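Local coordinates for beta-glucosidase (Saccharopolyspora erythraea D, PDB 5M6G), which probably hydrolyses terminal, non-reducing beta-D-glucosyl residues with release of beta-D-glucose, as a member of glycosyl hydrolase family 3, at residues 45-48 against 49-53; 78-82 against 83-87; 350-353 against 354-358; 359-363 against 364-368. One frame throughout, in Å; residues are numbered along the deposited sequence.

Contact 1: residues 45-48 against 49-53; sequences LPVP and DRVDD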
loop_
_atom_site.group_PDB
_atom_site.type_symbol
_atom_site.label_atom_id
_atom_site.label_comp_id
_atom_site.label_asym_id
_atom_site.label_seq_id
_atom_site.Cartn_x
_atom_site.Cartn_y
_atom_site.Cartn_z
ATOM N N LEU A 45 -27.858 -11.794 -18.091
ATOM C CA LEU A 45 -27.566 -13.183 -17.772
ATOM C C LEU A 45 -26.711 -13.266 -16.508
ATOM O O LEU A 45 -25.838 -12.415 -16.293
ATOM C CB LEU A 45 -26.846 -13.844 -18.938
ATOM C CG LEU A 45 -27.015 -15.348 -19.132
ATOM C CD1 LEU A 45 -28.482 -15.695 -19.358
ATOM C CD2 LEU A 45 -26.153 -15.815 -20.292
ATOM N N PRO A 46 -26.954 -14.254 -15.646
ATOM C CA PRO A 46 -26.077 -14.444 -14.485
ATOM C C PRO A 46 -24.626 -14.574 -14.924
ATOM O O PRO A 46 -24.327 -15.157 -15.969
ATOM C CB PRO A 46 -26.597 -15.744 -13.855
ATOM C CG PRO A 46 -28.022 -15.828 -14.299
ATOM C CD PRO A 46 -28.058 -15.230 -15.675
ATOM N N VAL A 47 -23.723 -14.027 -14.100
ATOM C CA VAL A 47 -22.300 -14.013 -14.444
ATOM C C VAL A 47 -21.764 -15.402 -14.790
ATOM O O VAL A 47 -21.113 -15.539 -15.836
ATOM C CB VAL A 47 -21.493 -13.325 -13.330
ATOM C CG1 VAL A 47 -19.996 -13.587 -13.517
ATOM C CG2 VAL A 47 -21.792 -11.818 -13.322
ATOM N N PRO A 48 -21.987 -16.449 -13.982
ATOM C CA PRO A 48 -21.419 -17.761 -14.348
ATOM C C PRO A 48 -21.878 -18.267 -15.712
ATOM O O PRO A 48 -21.096 -18.940 -16.397
ATOM C CB PRO A 48 -21.895 -18.681 -13.214
ATOM C CG PRO A 48 -22.190 -17.802 -12.087
ATOM C CD PRO A 48 -22.712 -16.521 -12.700
ATOM N N ASP A 49 -23.111 -17.956 -16.129
ATOM C CA ASP A 49 -23.566 -18.352 -17.467
ATOM C C ASP A 49 -22.858 -17.556 -18.558
ATOM O O ASP A 49 -22.579 -18.087 -19.644
ATOM C CB ASP A 49 -25.079 -18.175 -17.592
ATOM C CG ASP A 49 -25.852 -19.018 -16.594
ATOM O OD1 ASP A 49 -25.305 -20.033 -16.112
ATOM O OD2 ASP A 49 -27.008 -18.659 -16.289
ATOM N N ARG A 50 -22.585 -16.272 -18.298
ATOM C CA ARG A 50 -21.816 -15.466 -19.240
ATOM C C ARG A 50 -20.385 -15.976 -19.352
ATOM O O ARG A 50 -19.835 -16.063 -20.457
ATOM C CB ARG A 50 -21.827 -13.995 -18.804
ATOM C CG ARG A 50 -23.232 -13.384 -18.736
ATOM C CD ARG A 50 -23.190 -11.882 -18.399
ATOM N NE ARG A 50 -22.693 -11.072 -19.511
ATOM C CZ ARG A 50 -22.524 -9.752 -19.445
ATOM N NH1 ARG A 50 -22.803 -9.104 -18.317
ATOM N NH2 ARG A 50 -22.073 -9.080 -20.497
ATOM N N VAL A 51 -19.768 -16.304 -18.215
ATOM C CA VAL A 51 -18.433 -16.892 -18.212
ATOM C C VAL A 51 -18.415 -18.201 -19.000
ATOM O O VAL A 51 -17.533 -18.434 -19.830
ATOM C CB VAL A 51 -17.955 -17.101 -16.767
ATOM C CG1 VAL A 51 -16.696 -17.940 -16.758
ATOM C CG2 VAL A 51 -17.716 -15.735 -16.090
ATOM N N ASP A 52 -19.378 -19.084 -18.737
ATOM C CA ASP A 52 -19.418 -20.360 -19.460
ATOM C C ASP A 52 -19.483 -20.149 -20.969
ATOM O O ASP A 52 -18.773 -20.818 -21.734
ATOM C CB ASP A 52 -20.615 -21.188 -18.995
ATOM C CG ASP A 52 -20.414 -21.795 -17.618
ATOM O OD1 ASP A 52 -19.265 -21.804 -17.126
ATOM O OD2 ASP A 52 -21.412 -22.274 -17.030
ATOM N N ASP A 53 -20.333 -19.226 -21.423
ATOM C CA ASP A 53 -20.507 -19.034 -22.859
ATOM C C ASP A 53 -19.242 -18.477 -23.500
ATOM O O ASP A 53 -18.821 -18.938 -24.565
ATOM C CB ASP A 53 -21.685 -18.105 -23.127
ATOM C CG ASP A 53 -21.916 -17.902 -24.592
ATOM O OD1 ASP A 53 -22.419 -18.847 -25.227
ATOM O OD2 ASP A 53 -21.567 -16.822 -25.108
HETATM O O HOH W 1 -24.393 -9.989 -15.915
#

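Contact 2: residues 78-82 against 83-87; sequences QAVAD and HRIGS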
loop_
_atom_site.group_PDB
_atom_site.type_symbol
_atom_site.label_atom_id
_atom_site.label_comp_id
_atom_site.label_asym_id
_atom_site.label_seq_id
_atom_site.Cartn_x
_atom_site.Cartn_y
_atom_site.Cartn_z
ATOM N N GLN A 78 -1.996 -1.670 -29.049
ATOM C CA GLN A 78 -2.098 -2.608 -30.164
ATOM C C GLN A 78 -1.483 -3.958 -29.818
ATOM O O GLN A 78 -2.075 -5.005 -30.109
ATOM C CB GLN A 78 -1.438 -2.019 -31.413
ATOM C CG GLN A 78 -1.804 -2.759 -32.687
ATOM C CD GLN A 78 -3.302 -2.952 -32.811
ATOM O OE1 GLN A 78 -4.064 -1.982 -32.825
ATOM N NE2 GLN A 78 -3.735 -4.208 -32.882
ATOM N N ALA A 79 -0.303 -3.957 -29.191
ATOM C CA ALA A 79 0.348 -5.217 -28.826
ATOM C C ALA A 79 -0.462 -5.990 -27.797
ATOM O O ALA A 79 -0.529 -7.226 -27.848
ATOM C CB ALA A 79 1.749 -4.957 -28.282
ATOM N N VAL A 80 -1.053 -5.287 -26.828
ATOM C CA VAL A 80 -1.916 -5.957 -25.859
ATOM C C VAL A 80 -3.065 -6.654 -26.577
ATOM O O VAL A 80 -3.364 -7.824 -26.316
ATOM C CB VAL A 80 -2.423 -4.954 -24.804
ATOM C CG1 VAL A 80 -3.525 -5.584 -23.950
ATOM C CG2 VAL A 80 -1.259 -4.483 -23.928
ATOM N N ALA A 81 -3.703 -5.957 -27.520
ATOM C CA ALA A 81 -4.783 -6.578 -28.284
ATOM C C ALA A 81 -4.269 -7.708 -29.173
ATOM O O ALA A 81 -4.885 -8.782 -29.229
ATOM C CB ALA A 81 -5.515 -5.528 -29.123
ATOM N N ASP A 82 -3.142 -7.494 -29.868
ATOM C CA ASP A 82 -2.618 -8.523 -30.769
ATOM C C ASP A 82 -2.377 -9.846 -30.049
ATOM O O ASP A 82 -2.552 -10.913 -30.645
ATOM C CB ASP A 82 -1.319 -8.055 -31.431
ATOM C CG ASP A 82 -1.543 -6.982 -32.485
ATOM O OD1 ASP A 82 -2.708 -6.702 -32.838
ATOM O OD2 ASP A 82 -0.541 -6.421 -32.970
ATOM N N HIS A 83 -1.975 -9.807 -28.776
ATOM C CA HIS A 83 -1.700 -11.028 -28.027
ATOM C C HIS A 83 -2.864 -11.461 -27.145
ATOM O O HIS A 83 -2.738 -12.456 -26.411
ATOM C CB HIS A 83 -0.426 -10.854 -27.188
ATOM C CG HIS A 83 0.819 -10.776 -28.017
ATOM N ND1 HIS A 83 1.388 -9.580 -28.399
ATOM C CD2 HIS A 83 1.577 -11.749 -28.578
ATOM C CE1 HIS A 83 2.453 -9.818 -29.144
ATOM N NE2 HIS A 83 2.589 -11.127 -29.269
ATOM N N ARG A 84 -3.994 -10.760 -27.223
ATOM C CA ARG A 84 -5.190 -11.105 -26.458
ATOM C C ARG A 84 -4.881 -11.108 -24.963
ATOM O O ARG A 84 -5.351 -11.961 -24.212
ATOM C CB ARG A 84 -5.762 -12.456 -26.901
ATOM C CG ARG A 84 -5.797 -12.657 -28.419
ATOM C CD ARG A 84 -6.718 -11.677 -29.097
ATOM N NE ARG A 84 -6.983 -12.070 -30.486
ATOM C CZ ARG A 84 -6.653 -11.356 -31.559
ATOM N NH1 ARG A 84 -6.045 -10.184 -31.425
ATOM N NH2 ARG A 84 -6.947 -11.813 -32.771
ATOM N N ILE A 85 -4.066 -10.145 -24.535
ATOM C CA ILE A 85 -3.601 -10.109 -23.152
ATOM C C ILE A 85 -4.734 -9.658 -22.237
ATOM O O ILE A 85 -5.554 -8.804 -22.597
ATOM C CB ILE A 85 -2.355 -9.209 -23.066
ATOM C CG1 ILE A 85 -1.127 -10.014 -23.511
ATOM C CG2 ILE A 85 -2.163 -8.605 -21.664
ATOM C CD1 ILE A 85 0.028 -9.179 -23.968
ATOM N N GLY A 86 -4.809 -10.258 -21.046
ATOM C CA GLY A 86 -5.952 -10.021 -20.186
ATOM C C GLY A 86 -5.856 -8.764 -19.347
ATOM O O GLY A 86 -6.882 -8.186 -18.974
ATOM N N SER A 87 -4.647 -8.306 -19.049
ATOM C CA SER A 87 -4.522 -7.212 -18.108
ATOM C C SER A 87 -3.264 -6.418 -18.395
ATOM O O SER A 87 -2.294 -6.944 -18.946
ATOM C CB SER A 87 -4.493 -7.737 -16.667
ATOM O OG SER A 87 -4.425 -6.664 -15.743
#

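Contact 3: residues 350-353 against 354-358; sequences DYLR and AEVEA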
loop_
_atom_site.group_PDB
_atom_site.type_symbol
_atom_site.label_atom_id
_atom_site.label_comp_id
_atom_site.label_asym_id
_atom_site.label_seq_id
_atom_site.Cartn_x
_atom_site.Cartn_y
_atom_site.Cartn_z
ATOM N N ASP A 350 4.011 -18.481 -24.963
ATOM C CA ASP A 350 4.598 -19.614 -25.676
ATOM C C ASP A 350 4.993 -20.728 -24.714
ATOM O O ASP A 350 4.715 -21.906 -24.967
ATOM C CB ASP A 350 5.810 -19.161 -26.494
ATOM C CG ASP A 350 5.417 -18.353 -27.724
ATOM O OD1 ASP A 350 4.231 -18.389 -28.104
ATOM O OD2 ASP A 350 6.293 -17.699 -28.316
ATOM N N TYR A 351 5.645 -20.370 -23.600
ATOM C CA TYR A 351 6.031 -21.373 -22.610
ATOM C C TYR A 351 4.812 -22.093 -22.050
ATOM O O TYR A 351 4.804 -23.321 -21.933
ATOM C CB TYR A 351 6.822 -20.730 -21.467
ATOM C CG TYR A 351 8.276 -20.430 -21.757
ATOM C CD1 TYR A 351 8.853 -20.750 -22.984
ATOM C CD2 TYR A 351 9.071 -19.816 -20.799
ATOM C CE1 TYR A 351 10.189 -20.463 -23.239
ATOM C CE2 TYR A 351 10.401 -19.524 -21.042
ATOM C CZ TYR A 351 10.956 -19.851 -22.259
ATOM O OH TYR A 351 12.277 -19.560 -22.487
ATOM N N LEU A 352 3.782 -21.337 -21.661
ATOM C CA LEU A 352 2.620 -21.966 -21.043
ATOM C C LEU A 352 1.887 -22.852 -22.042
ATOM O O LEU A 352 1.401 -23.927 -21.679
ATOM C CB LEU A 352 1.682 -20.903 -20.465
ATOM C CG LEU A 352 0.533 -21.431 -19.602
ATOM C CD1 LEU A 352 1.015 -22.507 -18.612
ATOM C CD2 LEU A 352 -0.150 -20.286 -18.858
ATOM N N ARG A 353 1.804 -22.416 -23.303
ATOM C CA ARG A 353 1.179 -23.247 -24.327
ATOM C C ARG A 353 1.864 -24.605 -24.408
ATOM O O ARG A 353 1.199 -25.649 -24.449
ATOM C CB ARG A 353 1.218 -22.551 -25.687
ATOM C CG ARG A 353 0.353 -23.266 -26.735
ATOM C CD ARG A 353 0.627 -22.784 -28.147
ATOM N NE ARG A 353 0.204 -21.400 -28.344
ATOM C CZ ARG A 353 1.037 -20.370 -28.462
ATOM N NH1 ARG A 353 2.350 -20.564 -28.418
ATOM N NH2 ARG A 353 0.557 -19.150 -28.648
ATOM N N ALA A 354 3.203 -24.609 -24.414
ATOM C CA ALA A 354 3.945 -25.866 -24.495
ATOM C C ALA A 354 3.718 -26.730 -23.261
ATOM O O ALA A 354 3.624 -27.954 -23.368
ATOM C CB ALA A 354 5.435 -25.594 -24.684
ATOM N N GLU A 355 3.645 -26.117 -22.075
ATOM C CA GLU A 355 3.350 -26.892 -20.874
ATOM C C GLU A 355 1.977 -27.541 -20.969
ATOM O O GLU A 355 1.793 -28.700 -20.574
ATOM C CB GLU A 355 3.424 -26.004 -19.628
ATOM C CG GLU A 355 4.810 -25.460 -19.322
ATOM C CD GLU A 355 5.843 -26.555 -19.143
ATOM O OE1 GLU A 355 5.603 -27.491 -18.345
ATOM O OE2 GLU A 355 6.892 -26.484 -19.817
ATOM N N VAL A 356 0.995 -26.801 -21.485
ATOM C CA VAL A 356 -0.347 -27.352 -21.598
ATOM C C VAL A 356 -0.384 -28.429 -22.674
ATOM O O VAL A 356 -0.959 -29.503 -22.468
ATOM C CB VAL A 356 -1.361 -26.229 -21.867
ATOM C CG1 VAL A 356 -2.769 -26.812 -22.067
ATOM C CG2 VAL A 356 -1.342 -25.219 -20.707
ATOM N N GLU A 357 0.254 -28.169 -23.821
ATOM C CA GLU A 357 0.332 -29.166 -24.885
ATOM C C GLU A 357 0.955 -30.463 -24.379
ATOM O O GLU A 357 0.516 -31.557 -24.752
ATOM C CB GLU A 357 1.136 -28.609 -26.062
ATOM C CG GLU A 357 0.373 -27.633 -26.964
ATOM C CD GLU A 357 1.270 -26.929 -27.989
ATOM O OE1 GLU A 357 2.500 -27.164 -27.985
ATOM O OE2 GLU A 357 0.748 -26.128 -28.799
ATOM N N ALA A 358 1.975 -30.362 -23.517
ATOM C CA ALA A 358 2.635 -31.546 -22.992
ATOM C C ALA A 358 1.875 -32.181 -21.836
ATOM O O ALA A 358 2.260 -33.267 -21.394
ATOM C CB ALA A 358 4.060 -31.208 -22.547
HETATM O O HOH W 2 7.199 -24.518 -21.622
#

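Contact 4: residues 359-363 against 364-368; sequences GRVPA and ERIDD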
loop_
_atom_site.group_PDB
_atom_site.type_symbol
_atom_site.label_atom_id
_atom_site.label_comp_id
_atom_site.label_asym_id
_atom_site.label_seq_id
_atom_site.Cartn_x
_atom_site.Cartn_y
_atom_site.Cartn_z
ATOM N N GLY A 359 0.805 -31.551 -21.352
ATOM C CA GLY A 359 0.072 -32.082 -20.220
ATOM C C GLY A 359 0.731 -31.873 -18.877
ATOM O O GLY A 359 0.239 -32.400 -17.873
ATOM N N ARG A 360 1.830 -31.124 -18.829
ATOM C CA ARG A 360 2.485 -30.822 -17.562
ATOM C C ARG A 360 1.714 -29.779 -16.763
ATOM O O ARG A 360 1.781 -29.775 -15.534
ATOM C CB ARG A 360 3.918 -30.370 -17.827
ATOM C CG ARG A 360 4.729 -31.423 -18.570
ATOM C CD ARG A 360 6.209 -31.095 -18.627
ATOM N NE ARG A 360 6.516 -29.894 -19.404
ATOM C CZ ARG A 360 6.981 -29.916 -20.650
ATOM N NH1 ARG A 360 7.193 -31.076 -21.264
ATOM N NH2 ARG A 360 7.245 -28.782 -21.278
ATOM N N VAL A 361 0.977 -28.904 -17.434
ATOM C CA VAL A 361 -0.039 -28.066 -16.809
ATOM C C VAL A 361 -1.393 -28.560 -17.304
ATOM O O VAL A 361 -1.669 -28.476 -18.505
ATOM C CB VAL A 361 0.157 -26.576 -17.137
ATOM C CG1 VAL A 361 -1.078 -25.783 -16.726
ATOM C CG2 VAL A 361 1.413 -26.034 -16.444
ATOM N N PRO A 362 -2.256 -29.074 -16.436
ATOM C CA PRO A 362 -3.513 -29.659 -16.915
ATOM C C PRO A 362 -4.420 -28.594 -17.499
ATOM O O PRO A 362 -4.405 -27.430 -17.082
ATOM C CB PRO A 362 -4.133 -30.278 -15.655
ATOM C CG PRO A 362 -3.051 -30.237 -14.605
ATOM C CD PRO A 362 -2.132 -29.125 -14.971
ATOM N N ALA A 363 -5.214 -29.011 -18.489
ATOM C CA ALA A 363 -6.171 -28.106 -19.112
ATOM C C ALA A 363 -7.107 -27.469 -18.092
ATOM O O ALA A 363 -7.510 -26.313 -18.253
ATOM C CB ALA A 363 -6.976 -28.861 -20.173
ATOM N N GLU A 364 -7.472 -28.201 -17.037
ATOM C CA GLU A 364 -8.399 -27.626 -16.068
ATOM C C GLU A 364 -7.769 -26.476 -15.290
ATOM O O GLU A 364 -8.495 -25.612 -14.786
ATOM C CB GLU A 364 -8.900 -28.703 -15.106
ATOM C CG GLU A 364 -7.865 -29.189 -14.114
ATOM C CD GLU A 364 -8.475 -30.016 -12.999
ATOM O OE1 GLU A 364 -8.653 -29.480 -11.875
ATOM O OE2 GLU A 364 -8.792 -31.199 -13.258
ATOM N N ARG A 365 -6.439 -26.453 -15.191
ATOM C CA ARG A 365 -5.763 -25.389 -14.458
ATOM C C ARG A 365 -5.893 -24.073 -15.215
ATOM O O ARG A 365 -6.196 -23.028 -14.619
ATOM C CB ARG A 365 -4.298 -25.791 -14.218
ATOM C CG ARG A 365 -3.418 -24.853 -13.343
ATOM C CD ARG A 365 -3.845 -24.752 -11.865
ATOM N NE ARG A 365 -4.897 -23.758 -11.633
ATOM C CZ ARG A 365 -4.713 -22.442 -11.690
ATOM N NH1 ARG A 365 -3.512 -21.951 -11.976
ATOM N NH2 ARG A 365 -5.734 -21.614 -11.479
ATOM N N ILE A 366 -5.732 -24.123 -16.540
ATOM C CA ILE A 366 -5.951 -22.939 -17.371
ATOM C C ILE A 366 -7.404 -22.492 -17.290
ATOM O O ILE A 366 -7.703 -21.288 -17.264
ATOM C CB ILE A 366 -5.535 -23.226 -18.829
ATOM C CG1 ILE A 366 -4.076 -23.683 -18.910
ATOM C CG2 ILE A 366 -5.807 -22.003 -19.726
ATOM C CD1 ILE A 366 -3.068 -22.717 -18.294
ATOM N N ASP A 367 -8.337 -23.450 -17.280
ATOM C CA ASP A 367 -9.752 -23.094 -17.220
ATOM C C ASP A 367 -10.109 -22.498 -15.868
ATOM O O ASP A 367 -10.906 -21.555 -15.787
ATOM C CB ASP A 367 -10.628 -24.318 -17.501
ATOM C CG ASP A 367 -10.672 -24.695 -18.975
ATOM O OD1 ASP A 367 -10.208 -23.905 -19.820
ATOM O OD2 ASP A 367 -11.189 -25.795 -19.284
ATOM N N ASP A 368 -9.545 -23.045 -14.790
ATOM C CA ASP A 368 -9.783 -22.464 -13.475
ATOM C C ASP A 368 -9.293 -21.019 -13.426
ATOM O O ASP A 368 -10.000 -20.128 -12.940
ATOM C CB ASP A 368 -9.100 -23.312 -12.399
ATOM C CG ASP A 368 -9.083 -22.637 -11.051
ATOM O OD1 ASP A 368 -10.170 -22.457 -10.470
ATOM O OD2 ASP A 368 -7.984 -22.295 -10.568
HETATM O O HOH W 3 -7.944 -25.055 -20.611
#

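Contact 1: residues 45-48 against 49-53
P46 O takes the N-H of R50, with 3.1 Å between P46 O and R50 N, and a weak, badly angled second bond from D49 N. P46 sits at the N-cap of helix 47-57, and the helical pattern then settles in: V51 N meets V47 O at 2.8 Å, followed by D52 N on P48 O. P48 is tolerated in the first turn, where a backbone N has no i-4 carbonyl within the helix to bond. The side chain of R50 runs back past the cap. Its CG lies 3.6 Å from L45 CB, and CD rests 3.4 Å from L45 O; a bend at chi3 (72°) then turns the guanidinium so that a water bridges its edge, in plane, from NH1 to L45 O. NH2 forms a salt bridge with E384 and also bonds Y40 O, while F378 of helix 363-379 packs against the chain. With an alanine here, E384 would probably lose this salt bridge and the water on L45 O would keep one anchor fewer. The L45 and D49 side chains cross at about a right angle, with L45 CD2 3.7 Å from D49 CB. D49 OD2 is 3.6 Å from P46 CG. Carboxylates in the opening turns should suit the positive end of the helix dipole, and the arginine ties the incoming loop to that end.

Contact 2: residues 78-82 against 83-87
A Schellman motif ends helix 77-82, and the chain then turns into strand 87-90 of the parallel sheet in the TIM-barrel-like N-terminal domain. R84 carries the positive phi (58°), and I85 N reaches back five residues to V80 O at 3.0 Å, nearly straight. V80 CG1 meets I85 CB at 3.9 Å, the two side chains crossing at about a right angle; V68 and V70 of strand 68-71 lie against I85. Two carbonyls at the helix end each take two donors from opposite faces. A79 O accepts H83 N and, at 3.1 Å, the ring nitrogen H83 ND1, with the oxygen at the imidazole edge; the ring also meets H345 edge-to-face. A81 O accepts R84 N and, at 2.9 Å, R84 NH1, which stands above the carbonyl plane although the oxygen lies in the guanidinium plane. A chi2 of -64° folds the arginine back for this. A leucine in its place would probably leave A81 O with the backbone N-H alone. Side-chain donors thus add to A79 O and A81 O at the C-terminal, partly negative end of the helix dipole, where a cation would probably be favoured.

Contact 3: residues 350-353 against 354-358
R353 and E357, one turn apart on helix 345-357, lie side by side and point the same way. On R353, CB stays by the backbone of A354; CG, held anti to the backbone N (chi1 -170°), comes 3.6 Å from E357 OE2, and CD approaches that same oxygen more closely, at 3.4 Å. Beyond CD the chain bends at chi3 (-67°) and leaves the glutamate: R353 NE is 4.8 Å from E357 OE2, so the opposite charges are near but not in contact. NE goes instead to D61, at the start of helix 60-66, and NH1 turns back along the helix to D350 OD1 in a salt bridge of 2.9 Å. That carboxylate oxygen is met on its anti side and somewhat out of plane, while it lies in the plane of the guanidinium. The arginine therefore links two aspartates and keeps its methylenes against a third acid.

On another side of the helix, L352 CD1 touches V356 CG2 at 4.2 Å, and V356 CG2 also comes close to L352 O. A chi1 of -65° puts E355 CG 3.4 Å from Y351 O; a water donates to both Y351 O and E355 OE2, while the carboxylate pairs with R329 and R360. Under all this run regular i to i+4 bonds, such as E357 N on R353 O at 2.8 Å. The pattern is that of an amphipathic helix in the N-terminal domain: L352 and V356 pack toward helices 60-66 and 363-379, while R353 and E355 tie it to its surroundings by salt bridges.

Contact 4: residues 359-363 against 364-368
R365 packs its CB on the preceding turn, with R365 CB 4.0 Å from P362 CD and 4.1 Å from V361 CG1, and sends its guanidinium on to D368, which lies at the edge of that group, nearly in plane. There NH2 forms a salt bridge with D368 OD2 on the anti side of the carboxylate. Bends at chi2 and chi3 curl the arginine into this position, where NH1 also meets V332 O and I336 O and NH2 pairs with D337. K298 takes D368 OD2 as well, so two cations share that oxygen. V361 CG1 also meets I366 CD1 at 4.0 Å, its side chain crossing the isoleucine about at right angles, beside V356 and L352 of helix 345-357. P362 is the N-cap of helix 363-379; its carbonyl oxygen accepts R365 N at 2.9 Å from well above the carbonyl plane, a three-residue reach. The next oxygen, A363 O, has the regular partner, D367 N at 3.1 Å, and a water that leans weakly on D367 OD1 too; K63 holds that carboxylate more firmly. Acids in the first turns probably gain from the positive helix end, and R365, K298 and K63 probably offset their charge.

Along the chain the four contacts come in series, and all lie on one side of the chain's centre; contacts 2, 3 and 4 fall within the family 3 N-terminal domain range. Contacts 3 and 4 are neighbours, with centres about 10 Å apart: helix 345-357 leads through the loop 359-362 into helix 363-379, joined by the salt bridge E355 to R360 and by I366 packing on V356 and L352. Contact 1, centred about 21 Å from the centre of contact 4, reaches helix 363-379 through F378 and T375. The nearest atoms of contacts 2 and 3 are about 7 Å apart. Helix 363-379 is thus met by contacts 1, 3 and 4, while contact 2 leads into strand 87-90 of the parallel sheet.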